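Local coordinates for putative polyphosphate kinase 2 family protein (Arthrobacter aurescens, PDB 3RHF), which probably transfers phosphate between inorganic polyphosphate and nucleotides, at residues A8-A13 / K43-A48; P37-V42 / K249-R254; A52-L57 / A256-L261; E59-L64 / G133-F138. One frame throughout, in Å; residues are numbered along the deposited sequence.

Overall arrangement
Starting from the N terminus, contact 1 closes the first and shortest loop, laying residues 8-13 against the opening turns of helix 43-69. Before that loop is complete the chain has entered contact 2, whose 37-42 segment waits some two hundred residues for helix 250-266, so contacts 1 and 2 cross; their centres lie about 8 Å apart. Contact 3 opens further along helix 43-69 and pairs it with helix 250-266, crossing contact 2 but following contact 1 in series. Contact 4, nested inside the loops of contacts 2 and 3, sets the same long helix against strand 135-139. Contacts 1 to 3 tie arm, loop and two helices together; contact 4 adds the sheet.

Contact 1: A8-A13 / K43-A48; sequences AAVEFA and KADGKA
Ala9 and Ala48 bring their CA atoms to 5.3 Å, and Val10 and Asp45 theirs to 5.8 Å, where the irregular N-terminal segment 8-13 runs past the opening turns of helix 43-69. The meeting is one of van der Waals contact at the protein surface. Val10 presents its CG2 branch to the flank of the Asp45 side chain, with Val10 CG2 3.7 Å from Asp45 OD1; the two CB atoms are 4.0 Å apart. The valine is rotated with CG1 anti to the backbone N (chi1 -180°), which leaves CG2 as the branch that does the touching. The carboxylate it meets is already engaged: Asp45 OD2 accepts the backbone N-H of Val42, the N-cap residue of the helix, a bond that probably limits the rotation of the carboxylate beside Val10. One turn further on, the Ala48 methyl faces the Ala8 carbonyl, with Ala48 CB 4.1 Å from Ala8 O. Beyond the contact, Val10 O accepts a hydrogen bond from Tyr39 OH, and Glu11 forms a salt bridge with Arg56 further along helix 43-69. Phe12 packs against Tyr252 and Gln259, so that the arm crosses from the start of one helix to the side of helix 250-266.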
loop_
_atom_site.group_PDB
_atom_site.type_symbol
_atom_site.label_atom_id
_atom_site.label_comp_id
_atom_site.label_asym_id
_atom_site.label_seq_id
_atom_site.Cartn_x
_atom_site.Cartn_y
_atom_site.Cartn_z
ATOM N N ALA A 8 -7.245 27.141 1.672
ATOM C CA ALA A 8 -8.205 26.441 0.788
ATOM C C ALA A 8 -7.574 25.943 -0.549
ATOM O O ALA A 8 -6.463 26.417 -0.970
ATOM C CB ALA A 8 -9.443 27.357 0.494
ATOM N N ALA A 9 -8.287 25.004 -1.207
ATOM C CA ALA A 9 -7.769 24.306 -2.374
ATOM C C ALA A 9 -7.795 25.203 -3.597
ATOM O O ALA A 9 -8.857 25.560 -4.067
ATOM C CB ALA A 9 -8.548 23.037 -2.648
ATOM N N VAL A 10 -6.594 25.522 -4.088
ATOM C CA VAL A 10 -6.364 26.138 -5.361
ATOM C C VAL A 10 -6.032 24.999 -6.326
ATOM O O VAL A 10 -5.077 24.249 -6.133
ATOM C CB VAL A 10 -5.194 27.159 -5.275
ATOM C CG1 VAL A 10 -4.964 27.803 -6.630
ATOM C CG2 VAL A 10 -5.455 28.249 -4.199
ATOM N N GLU A 11 -6.862 24.863 -7.348
ATOM C CA GLU A 11 -6.747 23.829 -8.352
ATOM C C GLU A 11 -5.798 24.253 -9.436
ATOM O O GLU A 11 -5.463 25.417 -9.557
ATOM C CB GLU A 11 -8.089 23.631 -9.042
ATOM C CG GLU A 11 -9.274 23.346 -8.166
ATOM C CD GLU A 11 -9.254 21.953 -7.547
ATOM O OE1 GLU A 11 -8.611 21.013 -8.111
ATOM O OE2 GLU A 11 -9.906 21.805 -6.471
ATOM N N PHE A 12 -5.408 23.315 -10.277
ATOM C CA PHE A 12 -4.575 23.640 -11.407
ATOM C C PHE A 12 -5.309 24.615 -12.336
ATOM O O PHE A 12 -6.489 24.410 -12.642
ATOM C CB PHE A 12 -4.180 22.352 -12.174
ATOM C CG PHE A 12 -2.976 21.688 -11.612
ATOM C CD1 PHE A 12 -1.737 21.931 -12.144
ATOM C CD2 PHE A 12 -3.084 20.862 -10.511
ATOM C CE1 PHE A 12 -0.600 21.345 -11.599
ATOM C CE2 PHE A 12 -1.984 20.282 -9.976
ATOM C CZ PHE A 12 -0.713 20.535 -10.520
ATOM N N ALA A 13 -4.604 25.655 -12.781
ATOM C CA ALA A 13 -5.152 26.600 -13.763
ATOM C C ALA A 13 -5.103 25.948 -15.115
ATOM O O ALA A 13 -6.045 26.066 -15.872
ATOM C CB ALA A 13 -4.393 27.917 -13.809
ATOM N N LYS A 43 3.104 26.625 -1.987
ATOM C CA LYS A 43 3.150 25.447 -1.149
ATOM C C LYS A 43 1.948 25.265 -0.223
ATOM O O LYS A 43 1.356 24.211 -0.214
ATOM C CB LYS A 43 4.450 25.453 -0.354
ATOM C CG LYS A 43 4.621 24.325 0.655
ATOM C CD LYS A 43 6.112 24.153 1.063
ATOM C CE LYS A 43 6.246 24.013 2.615
ATOM N NZ LYS A 43 7.599 24.340 3.242
ATOM N N ALA A 44 1.565 26.279 0.544
ATOM C CA ALA A 44 0.425 26.138 1.451
ATOM C C ALA A 44 -0.833 25.709 0.696
ATOM O O ALA A 44 -1.620 24.914 1.220
ATOM C CB ALA A 44 0.170 27.401 2.210
ATOM N N ASP A 45 -1.014 26.241 -0.518
ATOM C CA ASP A 45 -2.174 25.936 -1.360
ATOM C C ASP A 45 -2.106 24.512 -1.943
ATOM O O ASP A 45 -3.117 23.833 -2.175
ATOM C CB ASP A 45 -2.221 26.900 -2.560
ATOM C CG ASP A 45 -2.260 28.383 -2.166
ATOM O OD1 ASP A 45 -3.134 28.817 -1.389
ATOM O OD2 ASP A 45 -1.410 29.124 -2.672
ATOM N N GLY A 46 -0.872 24.103 -2.212
ATOM C CA GLY A 46 -0.565 22.796 -2.782
ATOM C C GLY A 46 -0.786 21.717 -1.736
ATOM O O GLY A 46 -1.307 20.672 -2.054
ATOM N N LYS A 47 -0.367 21.965 -0.497
ATOM C CA LYS A 47 -0.646 21.017 0.567
ATOM C C LYS A 47 -2.130 20.875 0.738
ATOM O O LYS A 47 -2.595 19.816 1.008
ATOM C CB LYS A 47 -0.002 21.408 1.892
ATOM C CG LYS A 47 1.506 21.268 1.836
ATOM C CD LYS A 47 2.137 21.046 3.263
ATOM C CE LYS A 47 3.716 20.692 3.232
ATOM N NZ LYS A 47 4.330 19.919 2.046
ATOM N N ALA A 48 -2.883 21.935 0.569
ATOM C CA ALA A 48 -4.311 21.818 0.725
ATOM C C ALA A 48 -4.951 21.139 -0.492
ATOM O O ALA A 48 -5.906 20.407 -0.339
ATOM C CB ALA A 48 -4.956 23.189 1.051
#

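Contact 2: P37-V42 / K249-R254; sequences PGYTGV and KKWYAR
Tyr252, Trp251 and Pro37 carry most of this contact, in which the first turn of helix 250-266 receives the loop leading into helix 43-69. In this three-layer alpha/beta/alpha sandwich of the P-loop NTPase clan, helix 250-266 follows strand 242-246 at one edge of the parallel sheet. The buried Tyr252 ring reaches outward to the loop because CG is anti to the backbone N. On its way it passes Tyr39, whose CB is 4.0 Å from Tyr252 CE1. Trp251 uses a different rotamer. Its CG sits between the backbone N and the carbonyl carbon (chi1 67°), an orientation that lays the indole against the end of the loop. Val42 C lies over one face of the ring, 3.6 Å from Trp251 CH2, while CB of the adjacent Tyr252 covers the opposite face near its rim. Tyr39 meets the edge of the indole, with Tyr39 CE2 3.8 Å from Trp251 CZ3 and the two ring planes at 61°. The backbone N of Trp251 and Arg254 NH1 hydrogen-bond to a citrate, probably from the crystallisation liquor. Pro37 packs over the phenol end of Tyr252, with Pro37 CD 3.5 Å from Tyr252 CZ. The hydroxyl donates to the same residue's carbonyl: Tyr252 OH lies 2.6 Å from Pro37 O, in the carbonyl plane and on a lone pair, at a C=O...O angle of 132°.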
loop_
_atom_site.group_PDB
_atom_site.type_symbol
_atom_site.label_atom_id
_atom_site.label_comp_id
_atom_site.label_asym_id
_atom_site.label_seq_id
_atom_site.Cartn_x
_atom_site.Cartn_y
_atom_site.Cartn_z
ATOM N N PRO A 37 4.599 24.382 -13.242
ATOM C CA PRO A 37 3.799 24.640 -14.420
ATOM C C PRO A 37 2.343 24.280 -14.286
ATOM O O PRO A 37 1.996 23.206 -13.802
ATOM C CB PRO A 37 4.421 23.736 -15.473
ATOM C CG PRO A 37 5.787 23.475 -15.015
ATOM C CD PRO A 37 5.720 23.467 -13.534
ATOM N N GLY A 38 1.508 25.191 -14.745
ATOM C CA GLY A 38 0.071 25.063 -14.679
ATOM C C GLY A 38 -0.517 25.427 -13.331
ATOM O O GLY A 38 -1.742 25.456 -13.216
ATOM N N TYR A 39 0.319 25.686 -12.317
ATOM C CA TYR A 39 -0.193 25.867 -10.964
ATOM C C TYR A 39 0.133 27.257 -10.511
ATOM O O TYR A 39 1.303 27.643 -10.497
ATOM C CB TYR A 39 0.429 24.884 -9.962
ATOM C CG TYR A 39 -0.379 24.774 -8.659
ATOM C CD1 TYR A 39 -1.654 24.256 -8.661
ATOM C CD2 TYR A 39 0.121 25.198 -7.452
ATOM C CE1 TYR A 39 -2.396 24.164 -7.513
ATOM C CE2 TYR A 39 -0.612 25.100 -6.298
ATOM C CZ TYR A 39 -1.875 24.605 -6.335
ATOM O OH TYR A 39 -2.616 24.443 -5.189
ATOM N N THR A 40 -0.897 27.992 -10.107
ATOM C CA THR A 40 -0.735 29.378 -9.771
ATOM C C THR A 40 -0.669 29.580 -8.291
ATOM O O THR A 40 -0.571 30.694 -7.877
ATOM C CB THR A 40 -1.903 30.238 -10.286
ATOM O OG1 THR A 40 -3.077 29.869 -9.569
ATOM C CG2 THR A 40 -2.120 30.071 -11.816
ATOM N N GLY A 41 -0.795 28.540 -7.482
ATOM C CA GLY A 41 -0.740 28.715 -6.025
ATOM C C GLY A 41 0.661 28.429 -5.526
ATOM O O GLY A 41 1.542 28.085 -6.307
ATOM N N VAL A 42 0.867 28.508 -4.222
ATOM C CA VAL A 42 2.170 28.186 -3.632
ATOM C C VAL A 42 2.039 26.961 -2.699
ATOM O O VAL A 42 0.996 26.352 -2.624
ATOM C CB VAL A 42 2.773 29.435 -2.940
ATOM C CG1 VAL A 42 2.871 30.563 -3.963
ATOM C CG2 VAL A 42 1.916 29.939 -1.778
ATOM N N LYS A 249 10.736 21.217 -6.217
ATOM C CA LYS A 249 9.764 21.374 -5.160
ATOM C C LYS A 249 8.973 20.097 -4.954
ATOM O O LYS A 249 8.174 19.741 -5.796
ATOM C CB LYS A 249 8.805 22.505 -5.495
ATOM C CG LYS A 249 9.447 23.862 -5.429
ATOM C CD LYS A 249 8.540 24.905 -6.078
ATOM C CE LYS A 249 9.021 26.331 -5.814
ATOM N NZ LYS A 249 9.873 26.768 -6.915
ATOM N N LYS A 250 9.162 19.410 -3.828
ATOM C CA LYS A 250 8.467 18.147 -3.628
ATOM C C LYS A 250 6.953 18.323 -3.657
ATOM O O LYS A 250 6.245 17.541 -4.274
ATOM C CB LYS A 250 8.909 17.477 -2.325
ATOM C CG LYS A 250 10.382 16.899 -2.312
ATOM C CD LYS A 250 10.642 16.140 -0.969
ATOM C CE LYS A 250 12.125 15.783 -0.614
ATOM N NZ LYS A 250 12.676 16.629 0.523
ATOM N N TRP A 251 6.458 19.381 -3.018
ATOM C CA TRP A 251 5.032 19.627 -2.931
ATOM C C TRP A 251 4.440 19.747 -4.293
ATOM O O TRP A 251 3.317 19.312 -4.502
ATOM C CB TRP A 251 4.692 20.878 -2.090
ATOM C CG TRP A 251 5.145 22.185 -2.693
ATOM C CD1 TRP A 251 6.337 22.831 -2.469
ATOM C CD2 TRP A 251 4.411 23.007 -3.611
ATOM N NE1 TRP A 251 6.384 23.991 -3.214
ATOM C CE2 TRP A 251 5.218 24.115 -3.924
ATOM C CE3 TRP A 251 3.168 22.903 -4.209
ATOM C CZ2 TRP A 251 4.808 25.097 -4.792
ATOM C CZ3 TRP A 251 2.755 23.881 -5.058
ATOM C CH2 TRP A 251 3.566 24.975 -5.341
ATOM N N TYR A 252 5.150 20.353 -5.231
ATOM C CA TYR A 252 4.552 20.517 -6.582
ATOM C C TYR A 252 4.475 19.192 -7.349
ATOM O O TYR A 252 3.459 18.883 -7.992
ATOM C CB TYR A 252 5.281 21.526 -7.441
ATOM C CG TYR A 252 4.770 21.487 -8.876
ATOM C CD1 TYR A 252 3.526 21.940 -9.186
ATOM C CD2 TYR A 252 5.521 20.925 -9.885
ATOM C CE1 TYR A 252 3.046 21.894 -10.469
ATOM C CE2 TYR A 252 5.061 20.853 -11.157
ATOM C CZ TYR A 252 3.817 21.340 -11.461
ATOM O OH TYR A 252 3.341 21.291 -12.752
ATOM N N ALA A 253 5.572 18.450 -7.311
ATOM C CA ALA A 253 5.608 17.134 -7.951
ATOM C C ALA A 253 4.493 16.246 -7.401
ATOM O O ALA A 253 3.841 15.559 -8.162
ATOM C CB ALA A 253 6.957 16.474 -7.768
ATOM N N ARG A 254 4.247 16.271 -6.101
ATOM C CA ARG A 254 3.189 15.461 -5.580
ATOM C C ARG A 254 1.841 15.796 -6.209
ATOM O O ARG A 254 1.100 14.865 -6.554
ATOM C CB ARG A 254 3.058 15.616 -4.088
ATOM C CG ARG A 254 4.180 15.019 -3.312
ATOM C CD ARG A 254 4.071 15.368 -1.853
ATOM N NE ARG A 254 5.347 15.083 -1.189
ATOM C CZ ARG A 254 6.023 15.912 -0.374
ATOM N NH1 ARG A 254 5.577 17.118 -0.031
ATOM N NH2 ARG A 254 7.155 15.490 0.156
#

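Contact 3: A52-L57 / A256-L261; sequences AQDARL and AVQQLL
Gln53 and Gln258 interleave where helices 43-69 and 250-266 run side by side, a nearly parallel helix pair in one outer layer of the alpha/beta/alpha sandwich. The axes of the two segments approach to 10.3 Å and cross at 28°. The tight part is made by long, extended glutamines reaching past each other obliquely: Gln53 OE1 lies 3.3 Å from Gln258 CB, and the Gln258 amide in turn passes close to the Gln53 CB. A hydrogen bond from Gln258 NE2 to Asp54 OD1 is less certain, since the position of that oxygen is in doubt, but Gln258 OE1 is held by His94 of helix 88-98. One turn along, Leu57 supplies the apolar half, its CD1 4.1 Å from Leu261 CB and its CD2 against the Gln258 chain; Val95 touches both leucines. Gln53 NE2 donates to Gln259 OE1 at 2.7 Å, with an N-H...O angle of 156°. That acceptor lies in the Gln53 amide plane, although the donor stands 37° out of the plane of the Gln259 carbonyl. The same nitrogen also gives a hydrogen bond to Ile255 O, so two bonds fix the amide's rotation. Toward the looser, more exposed side, direct contact gives way to solvent. Arg56, paired in a salt bridge with Glu11, comes no nearer than 4.3 Å, from its NH1 to Gln259 OE1. A water links the two side chains instead, accepting from Arg56 NH1 at 2.9 Å and from Gln259 NE2 at 2.7 Å.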
loop_
_atom_site.group_PDB
_atom_site.type_symbol
_atom_site.label_atom_id
_atom_site.label_comp_id
_atom_site.label_asym_id
_atom_site.label_seq_id
_atom_site.Cartn_x
_atom_site.Cartn_y
_atom_site.Cartn_z
ATOM N N ALA A 52 -7.200 17.210 -0.868
ATOM C CA ALA A 52 -8.439 17.101 -1.585
ATOM C C ALA A 52 -8.266 16.050 -2.696
ATOM O O ALA A 52 -9.184 15.265 -3.001
ATOM C CB ALA A 52 -8.818 18.449 -2.140
ATOM N N GLN A 53 -7.088 16.081 -3.326
ATOM C CA GLN A 53 -6.743 15.138 -4.387
ATOM C C GLN A 53 -6.859 13.721 -3.874
ATOM O O GLN A 53 -7.363 12.877 -4.586
ATOM C CB GLN A 53 -5.343 15.400 -4.910
ATOM C CG GLN A 53 -5.289 16.558 -5.864
ATOM C CD GLN A 53 -3.941 16.759 -6.444
ATOM O OE1 GLN A 53 -2.954 16.435 -5.804
ATOM N NE2 GLN A 53 -3.873 17.297 -7.694
ATOM N N ASP A 54 -6.434 13.498 -2.618
ATOM C CA ASP A 54 -6.404 12.179 -2.005
ATOM C C ASP A 54 -7.811 11.576 -1.964
ATOM O O ASP A 54 -7.972 10.419 -2.284
ATOM C CB ASP A 54 -5.854 12.230 -0.565
ATOM C CG ASP A 54 -4.373 12.602 -0.493
ATOM O OD1 ASP A 54 -3.718 12.704 -1.558
ATOM O OD2 ASP A 54 -3.848 12.832 0.639
ATOM N N ALA A 55 -8.785 12.361 -1.484
ATOM C CA ALA A 55 -10.174 11.959 -1.429
ATOM C C ALA A 55 -10.699 11.705 -2.825
ATOM O O ALA A 55 -11.371 10.694 -3.068
ATOM C CB ALA A 55 -11.024 13.009 -0.739
ATOM N N ARG A 56 -10.394 12.590 -3.760
ATOM C CA ARG A 56 -10.810 12.354 -5.139
ATOM C C ARG A 56 -10.255 11.043 -5.742
ATOM O O ARG A 56 -10.993 10.301 -6.417
ATOM C CB ARG A 56 -10.391 13.510 -6.011
ATOM C CG ARG A 56 -11.109 14.809 -5.679
ATOM C CD ARG A 56 -10.542 15.901 -6.547
ATOM N NE ARG A 56 -10.819 17.191 -5.975
ATOM C CZ ARG A 56 -10.253 18.332 -6.343
ATOM N NH1 ARG A 56 -9.362 18.377 -7.330
ATOM N NH2 ARG A 56 -10.611 19.443 -5.717
ATOM N N LEU A 57 -8.952 10.797 -5.520
ATOM C CA LEU A 57 -8.278 9.622 -6.013
ATOM C C LEU A 57 -8.873 8.354 -5.370
ATOM O O LEU A 57 -9.143 7.403 -6.068
ATOM C CB LEU A 57 -6.782 9.734 -5.740
ATOM C CG LEU A 57 -5.829 8.703 -6.360
ATOM C CD1 LEU A 57 -5.896 8.755 -7.855
ATOM C CD2 LEU A 57 -4.318 8.889 -5.936
ATOM N N ALA A 256 1.301 17.299 -9.022
ATOM C CA ALA A 256 1.314 17.203 -10.492
ATOM C C ALA A 256 1.108 15.730 -10.856
ATOM O O ALA A 256 0.317 15.395 -11.744
ATOM C CB ALA A 256 2.616 17.790 -11.092
ATOM N N VAL A 257 1.786 14.855 -10.121
ATOM C CA VAL A 257 1.599 13.441 -10.323
ATOM C C VAL A 257 0.170 13.104 -10.006
ATOM O O VAL A 257 -0.535 12.499 -10.833
ATOM C CB VAL A 257 2.597 12.565 -9.563
ATOM C CG1 VAL A 257 2.206 11.117 -9.729
ATOM C CG2 VAL A 257 4.009 12.716 -10.146
ATOM N N GLN A 258 -0.317 13.546 -8.856
ATOM C CA GLN A 258 -1.707 13.204 -8.538
ATOM C C GLN A 258 -2.726 13.714 -9.535
ATOM O O GLN A 258 -3.665 12.983 -9.878
ATOM C CB GLN A 258 -2.114 13.503 -7.070
ATOM C CG GLN A 258 -1.932 12.216 -6.285
ATOM C CD GLN A 258 -2.249 12.275 -4.819
ATOM O OE1 GLN A 258 -1.429 11.858 -3.993
ATOM N NE2 GLN A 258 -3.469 12.722 -4.474
ATOM N N GLN A 259 -2.543 14.920 -10.051
ATOM C CA GLN A 259 -3.558 15.477 -10.974
ATOM C C GLN A 259 -3.505 14.740 -12.275
ATOM O O GLN A 259 -4.519 14.551 -12.922
ATOM C CB GLN A 259 -3.404 16.981 -11.193
ATOM C CG GLN A 259 -4.655 17.681 -11.727
ATOM C CD GLN A 259 -5.822 17.633 -10.768
ATOM O OE1 GLN A 259 -5.724 18.007 -9.598
ATOM N NE2 GLN A 259 -6.947 17.177 -11.259
ATOM N N LEU A 260 -2.334 14.250 -12.634
ATOM C CA LEU A 260 -2.185 13.430 -13.858
ATOM C C LEU A 260 -2.986 12.146 -13.788
ATOM O O LEU A 260 -3.677 11.773 -14.748
ATOM C CB LEU A 260 -0.709 13.098 -14.094
ATOM C CG LEU A 260 0.116 14.143 -14.852
ATOM C CD1 LEU A 260 1.546 13.673 -14.874
ATOM C CD2 LEU A 260 -0.365 14.419 -16.297
ATOM N N LEU A 261 -2.850 11.483 -12.638
ATOM C CA LEU A 261 -3.660 10.328 -12.281
ATOM C C LEU A 261 -5.133 10.587 -12.325
ATOM O O LEU A 261 -5.857 9.815 -12.918
ATOM C CB LEU A 261 -3.336 9.894 -10.875
ATOM C CG LEU A 261 -2.613 8.597 -10.675
ATOM C CD1 LEU A 261 -1.565 8.306 -11.766
ATOM C CD2 LEU A 261 -1.955 8.665 -9.315
HETATM O O HOH W 1 -9.194 16.845 -9.796
#

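Contact 4: E59-L64 / G133-F138; sequences ELQEKL and GMVGVF
Leu64 and Val135 meet at about a right angle, the methyl Leu64 CD2 lying 3.7 Å from Val135 CG2. The leucine reaches across because its CG is anti to the backbone N (chi1 -171°), and the same CD2 comes within 3.5 Å of Met134 O, the carbonyl of the selenomethionine. Gln61, one turn earlier on the helix, adds its aliphatic part: Gln61 CG is 3.9 Å from Val135 CG2, so this one valine branch receives both helix residues. Two residues before the valine, the two backbones draw together at Gly133, whose CA approaches Leu64 O at 3.6 Å in a CA-H...O contact with a bent angle of 125° at the hydrogen. In this three-layer alpha/beta/alpha sandwich, helix 43-69, which leads into strand 75-82, covers the beginning of the adjacent parallel strand 135-139. The sheet holds that strand in place from both sides, for backbone hydrogen bonds join Val135 to Gly103 and Gln105, and Met134 and Gly136 to Leu76. A water joins the polar groups at this margin. It accepts from Gln61 NE2 at 2.8 Å and donates to Gly133 O at 2.7 Å. Bending of the Gln61 chain at chi2 (-87°) turns the amide toward the water, and its other end, OE1, accepts the backbone N-H of Asp100, so the amide is gripped at both its oxygen and its nitrogen. Further out, Leu270 packs on Leu64, and Trp208 of the second subunit packs on Glu62.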
loop_
_atom_site.group_PDB
_atom_site.type_symbol
_atom_site.label_atom_id
_atom_site.label_comp_id
_atom_site.label_asym_id
_atom_site.label_seq_id
_atom_site.Cartn_x
_atom_site.Cartn_y
_atom_site.Cartn_z
ATOM N N GLU A 59 -11.911 7.897 -4.300
ATOM C CA GLU A 59 -13.178 7.633 -4.944
ATOM C C GLU A 59 -12.952 7.069 -6.331
ATOM O O GLU A 59 -13.558 6.098 -6.693
ATOM C CB GLU A 59 -14.077 8.865 -4.988
ATOM C CG GLU A 59 -15.312 8.660 -5.848
ATOM C CD GLU A 59 -16.452 9.686 -5.640
ATOM O OE1 GLU A 59 -16.244 10.769 -5.028
ATOM O OE2 GLU A 59 -17.594 9.402 -6.108
ATOM N N LEU A 60 -12.089 7.665 -7.123
ATOM C CA LEU A 60 -12.009 7.246 -8.507
ATOM C C LEU A 60 -11.303 5.881 -8.702
ATOM O O LEU A 60 -11.588 5.166 -9.632
ATOM C CB LEU A 60 -11.333 8.304 -9.333
ATOM C CG LEU A 60 -12.130 9.501 -9.813
ATOM C CD1 LEU A 60 -11.127 10.466 -10.312
ATOM C CD2 LEU A 60 -13.080 9.089 -10.897
ATOM N N GLN A 61 -10.424 5.513 -7.804
ATOM C CA GLN A 61 -9.796 4.227 -7.875
ATOM C C GLN A 61 -10.805 3.167 -7.452
ATOM O O GLN A 61 -10.857 2.098 -8.006
ATOM C CB GLN A 61 -8.520 4.204 -7.011
ATOM C CG GLN A 61 -7.864 2.863 -6.817
ATOM C CD GLN A 61 -8.436 2.073 -5.646
ATOM O OE1 GLN A 61 -8.443 2.543 -4.499
ATOM N NE2 GLN A 61 -8.936 0.852 -5.933
ATOM N N GLU A 62 -11.608 3.482 -6.462
ATOM C CA GLU A 62 -12.575 2.551 -5.968
ATOM C C GLU A 62 -13.583 2.252 -7.041
ATOM O O GLU A 62 -13.992 1.126 -7.156
ATOM C CB GLU A 62 -13.263 3.062 -4.727
ATOM C CG GLU A 62 -14.279 2.058 -4.190
ATOM C CD GLU A 62 -14.820 2.368 -2.760
ATOM O OE1 GLU A 62 -14.115 1.989 -1.771
ATOM O OE2 GLU A 62 -15.961 2.916 -2.633
ATOM N N LYS A 63 -13.934 3.234 -7.854
ATOM C CA LYS A 63 -14.777 2.991 -9.011
ATOM C C LYS A 63 -14.124 2.153 -10.073
ATOM O O LYS A 63 -14.725 1.215 -10.561
ATOM C CB LYS A 63 -15.228 4.276 -9.641
ATOM C CG LYS A 63 -16.246 5.047 -8.822
ATOM C CD LYS A 63 -16.714 6.270 -9.622
ATOM C CE LYS A 63 -17.610 7.208 -8.813
ATOM N NZ LYS A 63 -17.881 8.476 -9.545
ATOM N N LEU A 64 -12.893 2.474 -10.448
ATOM C CA LEU A 64 -12.123 1.585 -11.353
ATOM C C LEU A 64 -12.233 0.141 -10.911
ATOM O O LEU A 64 -12.572 -0.739 -11.669
ATOM C CB LEU A 64 -10.624 1.983 -11.404
ATOM C CG LEU A 64 -9.744 1.284 -12.475
ATOM C CD1 LEU A 64 -10.160 1.704 -13.838
ATOM C CD2 LEU A 64 -8.289 1.644 -12.300
ATOM N N GLY A 133 -9.320 -3.479 -13.659
ATOM C CA GLY A 133 -9.760 -2.819 -12.463
ATOM C C GLY A 133 -8.661 -2.406 -11.507
ATOM O O GLY A 133 -8.964 -1.882 -10.428
HETATM N N MSE A 134 -7.401 -2.626 -11.868
HETATM C CA MSE A 134 -6.329 -2.316 -10.952
HETATM C C MSE A 134 -5.588 -1.053 -11.353
HETATM O O MSE A 134 -5.612 -0.657 -12.528
HETATM C CB MSE A 134 -5.358 -3.462 -10.859
HETATM C CG MSE A 134 -5.965 -4.824 -10.462
HETATM SE SE MSE A 134 -6.532 -4.878 -8.590
HETATM C CE MSE A 134 -4.823 -4.930 -7.645
ATOM N N VAL A 135 -4.984 -0.387 -10.353
ATOM C CA VAL A 135 -4.012 0.684 -10.608
ATOM C C VAL A 135 -2.660 0.105 -10.383
ATOM O O VAL A 135 -2.322 -0.327 -9.296
ATOM C CB VAL A 135 -4.184 1.894 -9.666
ATOM C CG1 VAL A 135 -3.033 2.868 -9.860
ATOM C CG2 VAL A 135 -5.579 2.595 -9.923
ATOM N N GLY A 136 -1.879 0.054 -11.418
ATOM C CA GLY A 136 -0.516 -0.462 -11.283
ATOM C C GLY A 136 0.455 0.683 -11.125
ATOM O O GLY A 136 0.331 1.730 -11.821
ATOM N N VAL A 137 1.413 0.519 -10.210
ATOM C CA VAL A 137 2.473 1.515 -10.072
ATOM C C VAL A 137 3.821 0.866 -10.247
ATOM O O VAL A 137 4.175 -0.073 -9.520
ATOM C CB VAL A 137 2.387 2.284 -8.745
ATOM C CG1 VAL A 137 3.640 3.172 -8.582
ATOM C CG2 VAL A 137 1.077 3.097 -8.666
ATOM N N PHE A 138 4.558 1.388 -11.234
ATOM C CA PHE A 138 5.954 1.015 -11.508
ATOM C C PHE A 138 6.929 2.110 -10.998
ATOM O O PHE A 138 7.078 3.187 -11.616
ATOM C CB PHE A 138 6.197 0.823 -13.017
ATOM C CG PHE A 138 5.654 -0.477 -13.623
ATOM C CD1 PHE A 138 5.004 -1.449 -12.869
ATOM C CD2 PHE A 138 5.830 -0.708 -14.983
ATOM C CE1 PHE A 138 4.518 -2.653 -13.479
ATOM C CE2 PHE A 138 5.332 -1.864 -15.598
ATOM C CZ PHE A 138 4.675 -2.840 -14.843
HETATM O O HOH W 2 -8.166 -0.465 -8.277
#